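Local atomic coordinates of acyl-CoA thioesterase (Alicyclobacillus acidocaldarius subsp. acidocaldarius, PDB entry 3RQB), a protein that is probably an acyl-CoA thioesterase, built from two hotdog-fold domains and inferred to hydrolyse acyl-CoA thioesters, although its actual substrate is not established. Residues F223-N228 with V250-G255; H151-R156 with T227-G232; L180-L185 with V213-D218; P130-V135 with Y169-D174. All coordinates share one frame; numbering follows the deposited sequence.

Contact 1. Residues F223-N228 with V250-G255; sequences FRQGTN and VWSQDG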
loop_
_atom_site.group_PDB
_atom_site.type_symbol
_atom_site.label_atom_id
_atom_site.label_comp_id
_atom_site.label_asym_id
_atom_site.label_seq_id
_atom_site.Cartn_x
_atom_site.Cartn_y
_atom_site.Cartn_z
ATOM N N PHE B 223 18.800 -2.737 11.406
ATOM C CA PHE B 223 19.724 -3.751 11.896
ATOM C C PHE B 223 20.082 -3.544 13.360
ATOM O O PHE B 223 20.215 -4.504 14.119
ATOM C CB PHE B 223 20.968 -3.752 11.025
ATOM C CG PHE B 223 20.677 -4.064 9.584
ATOM C CD1 PHE B 223 19.592 -4.865 9.243
ATOM C CD2 PHE B 223 21.469 -3.557 8.563
ATOM C CE1 PHE B 223 19.310 -5.169 7.911
ATOM C CE2 PHE B 223 21.184 -3.851 7.224
ATOM C CZ PHE B 223 20.106 -4.659 6.902
ATOM N N ARG B 224 20.179 -2.279 13.749
ATOM C CA ARG B 224 20.553 -1.879 15.096
ATOM C C ARG B 224 19.747 -2.625 16.173
ATOM O O ARG B 224 20.250 -2.900 17.264
ATOM C CB ARG B 224 20.325 -0.371 15.207
ATOM C CG ARG B 224 20.865 0.314 16.443
ATOM C CD ARG B 224 20.705 1.826 16.284
ATOM N NE ARG B 224 21.288 2.298 15.022
ATOM C CZ ARG B 224 20.755 3.240 14.244
ATOM N NH1 ARG B 224 19.612 3.824 14.593
ATOM N NH2 ARG B 224 21.365 3.598 13.115
ATOM N N GLN B 225 18.496 -2.947 15.862
ATOM C CA GLN B 225 17.583 -3.577 16.818
ATOM C C GLN B 225 18.010 -4.985 17.254
ATOM O O GLN B 225 17.720 -5.416 18.374
ATOM C CB GLN B 225 16.173 -3.640 16.226
ATOM C CG GLN B 225 15.698 -2.342 15.595
ATOM C CD GLN B 225 15.532 -1.212 16.598
ATOM O OE1 GLN B 225 15.104 -1.423 17.731
ATOM N NE2 GLN B 225 15.865 -0.001 16.180
ATOM N N GLY B 226 18.680 -5.713 16.370
ATOM C CA GLY B 226 19.114 -7.044 16.725
ATOM C C GLY B 226 17.880 -7.782 17.179
ATOM O O GLY B 226 16.875 -7.821 16.464
ATOM N N THR B 227 17.940 -8.334 18.385
ATOM C CA THR B 227 16.860 -9.165 18.902
ATOM C C THR B 227 15.868 -8.387 19.757
ATOM O O THR B 227 14.940 -8.962 20.319
ATOM C CB THR B 227 17.423 -10.325 19.724
ATOM O OG1 THR B 227 18.338 -9.803 20.699
ATOM C CG2 THR B 227 18.155 -11.307 18.818
ATOM N N ASN B 228 16.065 -7.081 19.871
ATOM C CA ASN B 228 15.188 -6.273 20.704
ATOM C C ASN B 228 13.737 -6.330 20.246
ATOM O O ASN B 228 13.460 -6.353 19.042
ATOM C CB ASN B 228 15.672 -4.836 20.713
ATOM C CG ASN B 228 17.137 -4.724 21.060
ATOM O OD1 ASN B 228 17.865 -5.726 21.124
ATOM N ND2 ASN B 228 17.587 -3.498 21.279
ATOM N N VAL B 250 5.295 0.204 12.998
ATOM C CA VAL B 250 6.198 -0.545 13.864
ATOM C C VAL B 250 7.306 0.338 14.386
ATOM O O VAL B 250 8.048 0.941 13.612
ATOM C CB VAL B 250 6.836 -1.736 13.145
ATOM C CG1 VAL B 250 7.624 -2.576 14.147
ATOM C CG2 VAL B 250 5.765 -2.583 12.486
ATOM N N TRP B 251 7.426 0.400 15.706
ATOM C CA TRP B 251 8.386 1.301 16.323
ATOM C C TRP B 251 9.484 0.555 17.059
ATOM O O TRP B 251 9.289 -0.574 17.538
ATOM C CB TRP B 251 7.693 2.213 17.333
ATOM C CG TRP B 251 6.494 2.959 16.832
ATOM C CD1 TRP B 251 5.234 2.468 16.659
ATOM C CD2 TRP B 251 6.433 4.353 16.493
ATOM N NE1 TRP B 251 4.396 3.463 16.216
ATOM C CE2 TRP B 251 5.108 4.628 16.106
ATOM C CE3 TRP B 251 7.375 5.388 16.467
ATOM C CZ2 TRP B 251 4.703 5.900 15.696
ATOM C CZ3 TRP B 251 6.973 6.643 16.056
ATOM C CH2 TRP B 251 5.649 6.889 15.678
ATOM N N SER B 252 10.643 1.205 17.143
ATOM C CA SER B 252 11.735 0.748 17.995
ATOM C C SER B 252 11.441 1.159 19.420
ATOM O O SER B 252 10.692 2.105 19.647
ATOM C CB SER B 252 13.059 1.370 17.576
ATOM O OG SER B 252 13.147 2.696 18.065
ATOM N N GLN B 253 12.030 0.453 20.377
ATOM C CA GLN B 253 11.866 0.802 21.783
ATOM C C GLN B 253 12.346 2.236 22.080
ATOM O O GLN B 253 11.946 2.839 23.079
ATOM C CB GLN B 253 12.557 -0.234 22.685
ATOM C CG GLN B 253 11.995 -1.652 22.543
ATOM C CD GLN B 253 12.333 -2.550 23.721
ATOM O OE1 GLN B 253 12.265 -2.120 24.873
ATOM N NE2 GLN B 253 12.689 -3.806 23.438
ATOM N N ASP B 254 13.180 2.785 21.200
ATOM C CA ASP B 254 13.686 4.145 21.378
ATOM C C ASP B 254 12.699 5.194 20.905
ATOM O O ASP B 254 12.828 6.371 21.234
ATOM C CB ASP B 254 15.006 4.329 20.641
ATOM C CG ASP B 254 16.093 3.449 21.193
ATOM O OD1 ASP B 254 16.051 3.163 22.411
ATOM O OD2 ASP B 254 16.975 3.033 20.412
ATOM N N GLY B 255 11.703 4.757 20.143
ATOM C CA GLY B 255 10.709 5.661 19.597
ATOM C C GLY B 255 10.917 5.951 18.122
ATOM O O GLY B 255 10.198 6.771 17.546
HETATM O O HOH W 1 13.443 -2.123 19.679
#
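The carboxamide of Gln225 lies against the side-chain carbon of Ser252. Gln225 NE2 comes within 3.4 Å of Ser252 CB and Gln225 OE1 within 3.5 Å, so both ends of the amide share one carbon in a van der Waals contact. The polar link is indirect: a water donates to Gln225 OE1 at 2.7 Å and accepts from Gln253 N at 3.0 Å, spanning two atoms otherwise 4.5 Å apart. A looser touch, Asn228 CB to Gln253 NE2 at 4.2 Å, lies on the exposed side. What positions the amide is a bend in its chain (chi2 -65°), and its NE2 also makes a weak hydrogen bond to Thr221 O. Ser252 OG is used by its own loop: it accepts weakly from Asp254 N and Gly255 N inside the type I turn from Ser252 to Gly255, and from Asp256 N just past it. Facing it, a type II' turn from Gln225 to Asn228 uses Gly226, whose positive phi suits glycine. The contact thus brings the turn that follows helix 219-224 and leads into strand 230-240 up to the exit of strand 243-251, with Gln225 resting on Leu230 and on Leu258 of strand 257-267.

Contact 2. Residues H151-R156 with T227-G232; sequences HVRLIR and TNELLG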
loop_
_atom_site.group_PDB
_atom_site.type_symbol
_atom_site.label_atom_id
_atom_site.label_comp_id
_atom_site.label_asym_id
_atom_site.label_seq_id
_atom_site.Cartn_x
_atom_site.Cartn_y
_atom_site.Cartn_z
ATOM N N HIS B 151 7.152 -14.056 19.608
ATOM C CA HIS B 151 6.909 -13.735 20.999
ATOM C C HIS B 151 6.147 -12.420 21.061
ATOM O O HIS B 151 6.703 -11.345 20.838
ATOM C CB HIS B 151 8.228 -13.629 21.769
ATOM C CG HIS B 151 8.052 -13.432 23.244
ATOM N ND1 HIS B 151 7.780 -12.201 23.805
ATOM C CD2 HIS B 151 8.104 -14.312 24.273
ATOM C CE1 HIS B 151 7.671 -12.335 25.115
ATOM N NE2 HIS B 151 7.866 -13.604 25.425
ATOM N N VAL B 152 4.876 -12.510 21.414
ATOM C CA VAL B 152 4.030 -11.331 21.477
ATOM C C VAL B 152 3.576 -11.055 22.902
ATOM O O VAL B 152 2.998 -11.919 23.573
ATOM C CB VAL B 152 2.781 -11.494 20.595
ATOM C CG1 VAL B 152 1.943 -10.224 20.623
ATOM C CG2 VAL B 152 3.180 -11.864 19.176
ATOM N N ARG B 153 3.852 -9.848 23.373
ATOM C CA ARG B 153 3.235 -9.380 24.597
ATOM C C ARG B 153 2.112 -8.425 24.178
ATOM O O ARG B 153 2.362 -7.351 23.631
ATOM C CB ARG B 153 4.265 -8.701 25.499
ATOM C CG ARG B 153 5.688 -9.143 25.217
ATOM C CD ARG B 153 6.657 -8.611 26.251
ATOM N NE ARG B 153 6.826 -9.566 27.339
ATOM C CZ ARG B 153 7.990 -10.114 27.673
ATOM N NH1 ARG B 153 9.092 -9.788 27.013
ATOM N NH2 ARG B 153 8.054 -10.979 28.678
ATOM N N LEU B 154 0.870 -8.838 24.399
ATOM C CA LEU B 154 -0.254 -8.009 23.994
ATOM C C LEU B 154 -0.580 -6.969 25.050
ATOM O O LEU B 154 -0.663 -7.271 26.249
ATOM C CB LEU B 154 -1.497 -8.838 23.687
ATOM C CG LEU B 154 -2.658 -7.956 23.215
ATOM C CD1 LEU B 154 -2.426 -7.425 21.804
ATOM C CD2 LEU B 154 -3.954 -8.721 23.280
ATOM N N ILE B 155 -0.767 -5.744 24.575
ATOM C CA ILE B 155 -0.956 -4.578 25.420
ATOM C C ILE B 155 -2.420 -4.202 25.480
ATOM O O ILE B 155 -3.026 -4.220 26.548
ATOM C CB ILE B 155 -0.133 -3.403 24.910
ATOM C CG1 ILE B 155 1.333 -3.845 24.758
ATOM C CG2 ILE B 155 -0.289 -2.208 25.832
ATOM C CD1 ILE B 155 2.278 -2.755 24.302
ATOM N N ARG B 156 -2.985 -3.832 24.338
ATOM C CA ARG B 156 -4.430 -3.648 24.247
ATOM C C ARG B 156 -4.930 -4.219 22.925
ATOM O O ARG B 156 -4.140 -4.745 22.136
ATOM C CB ARG B 156 -4.809 -2.168 24.369
ATOM C CG ARG B 156 -4.673 -1.393 23.082
ATOM C CD ARG B 156 -5.295 -0.018 23.187
ATOM N NE ARG B 156 -6.752 -0.070 23.245
ATOM C CZ ARG B 156 -7.545 0.951 22.931
ATOM N NH1 ARG B 156 -7.022 2.104 22.519
ATOM N NH2 ARG B 156 -8.862 0.823 23.021
ATOM N N THR B 227 17.940 -8.334 18.385
ATOM C CA THR B 227 16.860 -9.165 18.902
ATOM C C THR B 227 15.868 -8.387 19.757
ATOM O O THR B 227 14.940 -8.962 20.319
ATOM C CB THR B 227 17.423 -10.325 19.724
ATOM O OG1 THR B 227 18.338 -9.803 20.699
ATOM C CG2 THR B 227 18.155 -11.307 18.818
ATOM N N ASN B 228 16.065 -7.081 19.871
ATOM C CA ASN B 228 15.188 -6.273 20.704
ATOM C C ASN B 228 13.737 -6.330 20.246
ATOM O O ASN B 228 13.460 -6.353 19.042
ATOM C CB ASN B 228 15.672 -4.836 20.713
ATOM C CG ASN B 228 17.137 -4.724 21.060
ATOM O OD1 ASN B 228 17.865 -5.726 21.124
ATOM N ND2 ASN B 228 17.587 -3.498 21.279
ATOM N N GLU B 229 12.815 -6.343 21.210
ATOM C CA GLU B 229 11.384 -6.391 20.911
ATOM C C GLU B 229 10.926 -5.104 20.228
ATOM O O GLU B 229 11.589 -4.074 20.325
ATOM C CB GLU B 229 10.562 -6.635 22.183
ATOM C CG GLU B 229 10.749 -8.015 22.779
ATOM C CD GLU B 229 9.817 -8.293 23.942
ATOM O OE1 GLU B 229 8.605 -8.525 23.696
ATOM O OE2 GLU B 229 10.310 -8.285 25.098
ATOM N N LEU B 230 9.799 -5.171 19.523
ATOM C CA LEU B 230 9.258 -3.998 18.842
ATOM C C LEU B 230 7.804 -3.751 19.207
ATOM O O LEU B 230 7.098 -4.652 19.677
ATOM C CB LEU B 230 9.362 -4.163 17.334
ATOM C CG LEU B 230 10.713 -4.694 16.887
ATOM C CD1 LEU B 230 10.682 -4.990 15.402
ATOM C CD2 LEU B 230 11.794 -3.692 17.240
ATOM N N LEU B 231 7.363 -2.520 18.977
ATOM C CA LEU B 231 5.986 -2.166 19.246
ATOM C C LEU B 231 5.232 -1.928 17.959
ATOM O O LEU B 231 5.503 -0.966 17.243
ATOM C CB LEU B 231 5.913 -0.906 20.090
ATOM C CG LEU B 231 4.464 -0.664 20.491
ATOM C CD1 LEU B 231 4.074 -1.694 21.535
ATOM C CD2 LEU B 231 4.243 0.756 20.998
ATOM N N GLY B 232 4.296 -2.813 17.652
ATOM C CA GLY B 232 3.400 -2.582 16.535
ATOM C C GLY B 232 2.123 -1.874 16.958
ATOM O O GLY B 232 1.656 -2.019 18.088
#
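Arg153 and Glu229 form the one salt bridge between the two segments, a single-pronged one. Arg153 NH1 donates to Glu229 OE2 at 2.7 Å with an N-H...O angle of 136°; the oxygen lies practically in the guanidinium plane and is met on its syn side, but somewhat out of the carboxylate plane. The two flat groups are twisted 42° apart and only OE2 is bonded, while Glu229 OE1 sits beside the aliphatic part of the arginine, 3.2 Å from Arg153 CD. Arg153 NE makes a weak hydrogen bond to Val135 O. The bend of the Arg153 chain at chi3 (92°) turns the guanidinium back over His151, whose CE1 lies above the centre of one guanidinium face. His151 also nears the carboxylate, ND1 to Glu229 OE1 being 3.8 Å, but this distance supports proximity alone. A leucine in place of Arg153 would probably leave the buried Glu229 carboxylate without its cationic mate and take away the flat group that the His151 ring edge stands against.

The apolar component is a methyl-to-methyl touch, Ile155 CD1 to Leu231 CD1 at 3.5 Å, the two side chains crossing at about a right angle.

Nearest CA atoms are 8.6 Å apart for His151 and Glu229 and 9.4 Å for Arg153 and Leu231, as expected for strands one place removed from each other. Strand 168-174 fills that place, its backbone pairing Trp171 with Arg153 and Met172 with Leu230. Arg153 and Ile155 of outermost strand 150-156 meet Glu229 and Leu231, at strand 230-240, over Trp171 of this middle strand.

Contact 3. Residues L180-L185 with V213-D218; sequences LDHAAL and VYFLAD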
loop_
_atom_site.group_PDB
_atom_site.type_symbol
_atom_site.label_atom_id
_atom_site.label_comp_id
_atom_site.label_asym_id
_atom_site.label_seq_id
_atom_site.Cartn_x
_atom_site.Cartn_y
_atom_site.Cartn_z
ATOM N N LEU B 180 17.274 -8.644 13.555
ATOM C CA LEU B 180 16.284 -8.058 12.676
ATOM C C LEU B 180 16.880 -7.702 11.332
ATOM O O LEU B 180 17.987 -7.173 11.263
ATOM C CB LEU B 180 15.673 -6.814 13.307
ATOM C CG LEU B 180 14.471 -6.298 12.520
ATOM C CD1 LEU B 180 13.433 -7.403 12.338
ATOM C CD2 LEU B 180 13.866 -5.099 13.217
ATOM N N ASP B 181 16.140 -8.013 10.271
ATOM C CA ASP B 181 16.471 -7.566 8.922
ATOM C C ASP B 181 15.180 -7.224 8.188
ATOM O O ASP B 181 14.109 -7.254 8.774
ATOM C CB ASP B 181 17.287 -8.621 8.166
ATOM C CG ASP B 181 16.444 -9.785 7.676
ATOM O OD1 ASP B 181 15.337 -10.001 8.207
ATOM O OD2 ASP B 181 16.903 -10.493 6.755
ATOM N N HIS B 182 15.266 -6.905 6.908
ATOM C CA HIS B 182 14.092 -6.401 6.204
ATOM C C HIS B 182 12.958 -7.410 6.065
ATOM O O HIS B 182 11.803 -7.107 6.369
ATOM C CB HIS B 182 14.491 -5.818 4.849
ATOM C CG HIS B 182 15.372 -4.611 4.962
ATOM N ND1 HIS B 182 14.872 -3.326 5.035
ATOM C CD2 HIS B 182 16.718 -4.494 5.043
ATOM C CE1 HIS B 182 15.873 -2.471 5.142
ATOM N NE2 HIS B 182 17.005 -3.154 5.150
ATOM N N ALA B 183 13.275 -8.616 5.617
ATOM C CA ALA B 183 12.216 -9.599 5.405
ATOM C C ALA B 183 11.498 -9.951 6.719
ATOM O O ALA B 183 10.272 -10.059 6.761
ATOM C CB ALA B 183 12.757 -10.845 4.697
ATOM N N ALA B 184 12.268 -10.108 7.790
ATOM C CA ALA B 184 11.716 -10.471 9.090
ATOM C C ALA B 184 10.745 -9.392 9.519
ATOM O O ALA B 184 9.700 -9.651 10.144
ATOM C CB ALA B 184 12.828 -10.600 10.106
ATOM N N LEU B 185 11.114 -8.170 9.161
ATOM C CA LEU B 185 10.353 -6.990 9.506
ATOM C C LEU B 185 9.028 -6.955 8.747
ATOM O O LEU B 185 7.980 -6.733 9.340
ATOM C CB LEU B 185 11.195 -5.757 9.209
ATOM C CG LEU B 185 10.512 -4.427 9.509
ATOM C CD1 LEU B 185 9.799 -4.474 10.858
ATOM C CD2 LEU B 185 11.518 -3.287 9.456
ATOM N N VAL B 213 4.038 -2.685 2.497
ATOM C CA VAL B 213 4.920 -2.204 3.565
ATOM C C VAL B 213 6.011 -1.232 3.084
ATOM O O VAL B 213 6.743 -1.493 2.124
ATOM C CB VAL B 213 5.593 -3.362 4.323
ATOM C CG1 VAL B 213 6.446 -4.180 3.375
ATOM C CG2 VAL B 213 6.444 -2.824 5.463
ATOM N N TYR B 214 6.131 -0.116 3.786
ATOM C CA TYR B 214 7.165 0.854 3.481
ATOM C C TYR B 214 8.196 0.785 4.598
ATOM O O TYR B 214 7.823 0.826 5.780
ATOM C CB TYR B 214 6.551 2.253 3.446
ATOM C CG TYR B 214 5.506 2.461 2.372
ATOM C CD1 TYR B 214 5.345 1.544 1.336
ATOM C CD2 TYR B 214 4.700 3.588 2.382
ATOM C CE1 TYR B 214 4.406 1.747 0.344
ATOM C CE2 TYR B 214 3.755 3.799 1.397
ATOM C CZ TYR B 214 3.610 2.880 0.380
ATOM O OH TYR B 214 2.671 3.102 -0.600
ATOM N N PHE B 215 9.482 0.668 4.265
ATOM C CA PHE B 215 10.472 0.715 5.338
ATOM C C PHE B 215 10.986 2.138 5.476
ATOM O O PHE B 215 11.854 2.550 4.717
ATOM C CB PHE B 215 11.681 -0.154 4.988
ATOM C CG PHE B 215 11.340 -1.562 4.618
ATOM C CD1 PHE B 215 11.356 -2.564 5.574
ATOM C CD2 PHE B 215 11.032 -1.892 3.309
ATOM C CE1 PHE B 215 11.048 -3.872 5.240
ATOM C CE2 PHE B 215 10.724 -3.196 2.966
ATOM C CZ PHE B 215 10.732 -4.188 3.935
ATOM N N LEU B 216 10.563 2.835 6.526
ATOM C CA LEU B 216 10.887 4.253 6.677
ATOM C C LEU B 216 12.281 4.453 7.258
ATOM O O LEU B 216 12.998 5.398 6.903
ATOM C CB LEU B 216 9.813 4.970 7.506
ATOM C CG LEU B 216 8.449 4.919 6.811
ATOM C CD1 LEU B 216 7.300 4.968 7.809
ATOM C CD2 LEU B 216 8.339 6.027 5.766
ATOM N N ALA B 217 12.659 3.552 8.153
ATOM C CA ALA B 217 13.954 3.637 8.785
ATOM C C ALA B 217 15.025 3.192 7.808
ATOM O O ALA B 217 14.849 2.218 7.057
ATOM C CB ALA B 217 13.988 2.790 10.032
ATOM N N ASP B 218 16.135 3.922 7.821
ATOM C CA ASP B 218 17.315 3.546 7.063
ATOM C C ASP B 218 17.703 2.138 7.458
ATOM O O ASP B 218 17.497 1.726 8.596
ATOM C CB ASP B 218 18.467 4.484 7.416
ATOM C CG ASP B 218 18.756 4.506 8.912
ATOM O OD1 ASP B 218 17.861 4.948 9.673
ATOM O OD2 ASP B 218 19.865 4.084 9.325
#
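Phe215 projects from its strand toward the first turn of helix 182-188, where it meets His182 and Leu185. From CB, the first torsion (chi1 -53°) sets CG opposite the carbonyl carbon and carries the ring to the helix. Phe215 CG then lies 4.0 Å from His182 ND1. One step on, CD1 has two neighbours: Phe215 CD1 is 3.6 Å from His182 ND1 and 4.0 Å from Leu185 CD2, the imidazole atom standing over the ring face and the methyl group at the ring edge. Further out, Phe215 CE1 reaches His182 O at 3.5 Å, and the tip atom Phe215 CZ is 3.9 Å from His182 O, with His182 CB slightly farther. The pair is T-shaped: ring centroids are 5.0 Å apart and planes 77° apart, with the imidazole edge directed at the phenyl face, displaced toward its rim. An alanine in place of Phe215 would probably open a gap beneath the His182 edge and leave Leu185 CD2 without its aromatic neighbour.

The helix start is fixed separately by its N-cap, Asp181, whose OD1 accepts from Ala184 N at 3.1 Å and is also in a salt bridge with Arg178. His182 meets a second aromatic ring, Phe223, and Phe215 packs on Pro62 of strand 61-69, in the N-terminal hotdog domain. The backbone of Phe215 bonds to Leu63 and, through its O, to Arg115. Between helix and strand there is no direct hydrogen bond here, and the pairing probably rests on the imidazole edge meeting the phenyl face and on apolar packing.

Contact 4. Residues P130-V135 with Y169-D174; sequences PPPADV and YQWMRD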
loop_
_atom_site.group_PDB
_atom_site.type_symbol
_atom_site.label_atom_id
_atom_site.label_comp_id
_atom_site.label_asym_id
_atom_site.label_seq_id
_atom_site.Cartn_x
_atom_site.Cartn_y
_atom_site.Cartn_z
ATOM N N PRO B 130 3.639 0.528 28.652
ATOM C CA PRO B 130 4.568 -0.124 29.580
ATOM C C PRO B 130 5.663 -0.870 28.821
ATOM O O PRO B 130 5.509 -1.121 27.628
ATOM C CB PRO B 130 3.667 -1.104 30.353
ATOM C CG PRO B 130 2.514 -1.351 29.438
ATOM C CD PRO B 130 2.291 -0.065 28.702
ATOM N N PRO B 131 6.767 -1.203 29.505
ATOM C CA PRO B 131 7.862 -1.958 28.889
ATOM C C PRO B 131 7.490 -3.430 28.732
ATOM O O PRO B 131 6.584 -3.913 29.420
ATOM C CB PRO B 131 9.004 -1.820 29.907
ATOM C CG PRO B 131 8.536 -0.795 30.918
ATOM C CD PRO B 131 7.055 -0.853 30.905
ATOM N N PRO B 132 8.199 -4.146 27.844
ATOM C CA PRO B 132 7.989 -5.585 27.630
ATOM C C PRO B 132 8.086 -6.311 28.958
ATOM O O PRO B 132 7.524 -7.389 29.135
ATOM C CB PRO B 132 9.171 -5.981 26.741
ATOM C CG PRO B 132 9.532 -4.729 26.029
ATOM C CD PRO B 132 9.278 -3.611 26.997
ATOM N N ALA B 133 8.810 -5.697 29.886
ATOM C CA ALA B 133 8.930 -6.202 31.243
ATOM C C ALA B 133 7.555 -6.388 31.877
ATOM O O ALA B 133 7.206 -7.481 32.337
ATOM C CB ALA B 133 9.756 -5.230 32.078
ATOM N N ASP B 134 6.777 -5.312 31.889
ATOM C CA ASP B 134 5.506 -5.297 32.596
ATOM C C ASP B 134 4.408 -6.057 31.873
ATOM O O ASP B 134 3.504 -6.595 32.507
ATOM C CB ASP B 134 5.080 -3.862 32.859
ATOM C CG ASP B 134 6.139 -3.082 33.595
ATOM O OD1 ASP B 134 6.996 -3.727 34.244
ATOM O OD2 ASP B 134 6.118 -1.835 33.525
ATOM N N VAL B 135 4.492 -6.103 30.548
ATOM C CA VAL B 135 3.501 -6.816 29.755
ATOM C C VAL B 135 3.853 -8.289 29.665
ATOM O O VAL B 135 4.974 -8.645 29.305
ATOM C CB VAL B 135 3.390 -6.241 28.332
ATOM C CG1 VAL B 135 2.267 -6.929 27.568
ATOM C CG2 VAL B 135 3.161 -4.736 28.389
ATOM N N TYR B 169 -2.210 -2.533 20.270
ATOM C CA TYR B 169 -0.791 -2.333 20.586
ATOM C C TYR B 169 -0.190 -3.666 21.019
ATOM O O TYR B 169 -0.806 -4.399 21.792
ATOM C CB TYR B 169 -0.590 -1.343 21.736
ATOM C CG TYR B 169 -1.164 0.047 21.542
ATOM C CD1 TYR B 169 -1.518 0.524 20.284
ATOM C CD2 TYR B 169 -1.343 0.891 22.637
ATOM C CE1 TYR B 169 -2.046 1.811 20.129
ATOM C CE2 TYR B 169 -1.863 2.168 22.497
ATOM C CZ TYR B 169 -2.217 2.630 21.247
ATOM O OH TYR B 169 -2.737 3.908 21.123
ATOM N N GLN B 170 1.003 -3.986 20.531
ATOM C CA GLN B 170 1.694 -5.170 21.021
ATOM C C GLN B 170 3.214 -5.076 20.963
ATOM O O GLN B 170 3.793 -4.455 20.066
ATOM C CB GLN B 170 1.226 -6.411 20.263
ATOM C CG GLN B 170 1.674 -6.466 18.813
ATOM C CD GLN B 170 0.817 -7.415 17.983
ATOM O OE1 GLN B 170 -0.366 -7.623 18.281
ATOM N NE2 GLN B 170 1.411 -7.995 16.934
ATOM N N TRP B 171 3.856 -5.705 21.937
ATOM C CA TRP B 171 5.275 -5.959 21.846
ATOM C C TRP B 171 5.411 -7.265 21.101
ATOM O O TRP B 171 4.675 -8.222 21.361
ATOM C CB TRP B 171 5.901 -6.087 23.229
ATOM C CG TRP B 171 5.924 -4.806 23.997
ATOM C CD1 TRP B 171 5.198 -4.502 25.116
ATOM C CD2 TRP B 171 6.711 -3.646 23.700
ATOM N NE1 TRP B 171 5.486 -3.228 25.535
ATOM C CE2 TRP B 171 6.412 -2.678 24.686
ATOM C CE3 TRP B 171 7.639 -3.330 22.696
ATOM C CZ2 TRP B 171 7.010 -1.412 24.698
ATOM C CZ3 TRP B 171 8.235 -2.073 22.708
ATOM C CH2 TRP B 171 7.914 -1.131 23.703
HETATM N N MSE B 172 6.342 -7.299 20.162
HETATM C CA MSE B 172 6.545 -8.490 19.359
HETATM C C MSE B 172 7.994 -8.601 18.902
HETATM O O MSE B 172 8.671 -7.594 18.647
HETATM C CB MSE B 172 5.629 -8.449 18.139
HETATM C CG MSE B 172 6.003 -7.334 17.185
HETATM SE SE MSE B 172 4.547 -6.687 16.089
HETATM C CE MSE B 172 5.446 -5.145 15.316
ATOM N N ARG B 173 8.451 -9.841 18.792
ATOM C CA ARG B 173 9.750 -10.156 18.233
ATOM C C ARG B 173 9.669 -11.555 17.660
ATOM O O ARG B 173 8.712 -12.284 17.915
ATOM C CB ARG B 173 10.846 -10.075 19.292
ATOM C CG ARG B 173 10.750 -11.133 20.370
ATOM C CD ARG B 173 12.048 -11.206 21.161
ATOM N NE ARG B 173 11.919 -11.979 22.397
ATOM C CZ ARG B 173 11.802 -13.305 22.441
ATOM N NH1 ARG B 173 11.777 -14.002 21.312
ATOM N NH2 ARG B 173 11.703 -13.935 23.610
ATOM N N ASP B 174 10.646 -11.915 16.840
ATOM C CA ASP B 174 10.802 -13.303 16.438
ATOM C C ASP B 174 10.992 -14.129 17.689
ATOM O O ASP B 174 11.642 -13.693 18.637
ATOM C CB ASP B 174 12.038 -13.483 15.560
ATOM C CG ASP B 174 12.001 -12.622 14.309
ATOM O OD1 ASP B 174 12.822 -11.674 14.202
ATOM O OD2 ASP B 174 11.150 -12.899 13.434
#
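Trp171 is held by the proline-rich loop on one face and at two points of its edge. At the indole edge, NE1 donates to Pro130 O at 3.0 Å with an N-H...O angle of 139°; the acceptor is near the ring plane, while the donor is tilted 27° from the carbonyl plane. Over one face sits the pyrrolidine of Pro132, whose CG lies 4.0 Å from the centroid of the five-membered ring and 17° off its normal, a CH-pi contact. Pro132 CD adds an apolar touch on Trp171 CE2 at 3.8 Å. At the edge again, Val135 CG2 meets Trp171 CD1 at 3.9 Å. In this hotdog-fold domain Trp171 belongs to strand 168-174, which lies between strands 150-156 and 230-240, and Arg153, Ile155 and Leu231 also pack against the indole. A backbone bond from Val135 N to Pro131 O, 3.2 Å, closes the bend of the loop, consistent with both its ends meeting the indole. The opposite character appears at Pro131: its CB points away from the strand, its side chain comes no nearer than 5.6 Å, and it is exposed, as are Ala133 and Asp134 after Pro132, which make no contact with the strand.

All four contacts lie in the C-terminal hotdog domain. Contacts 2 and 4 lie side by side, with centres about 4 Å apart; their segments alternate along the chain, and neighbouring strands 150-156, 168-174 and 230-240 join them. Contact 1 is about 11 Å from contact 2, shares Thr227 and Asn228 with it, and adds strand 243-251, the next neighbour. Contact 3 lies about 11 Å from contact 1 but about 19 Å from contact 4, at strand 206-215, which pairs with strand 61-69 of the N-terminal domain. In sequence, contact 2 opens between the segments of contact 4 and closes after contact 3, on residues shared with contact 1. Together they run from the edge of the C-terminal strands to the domain junction.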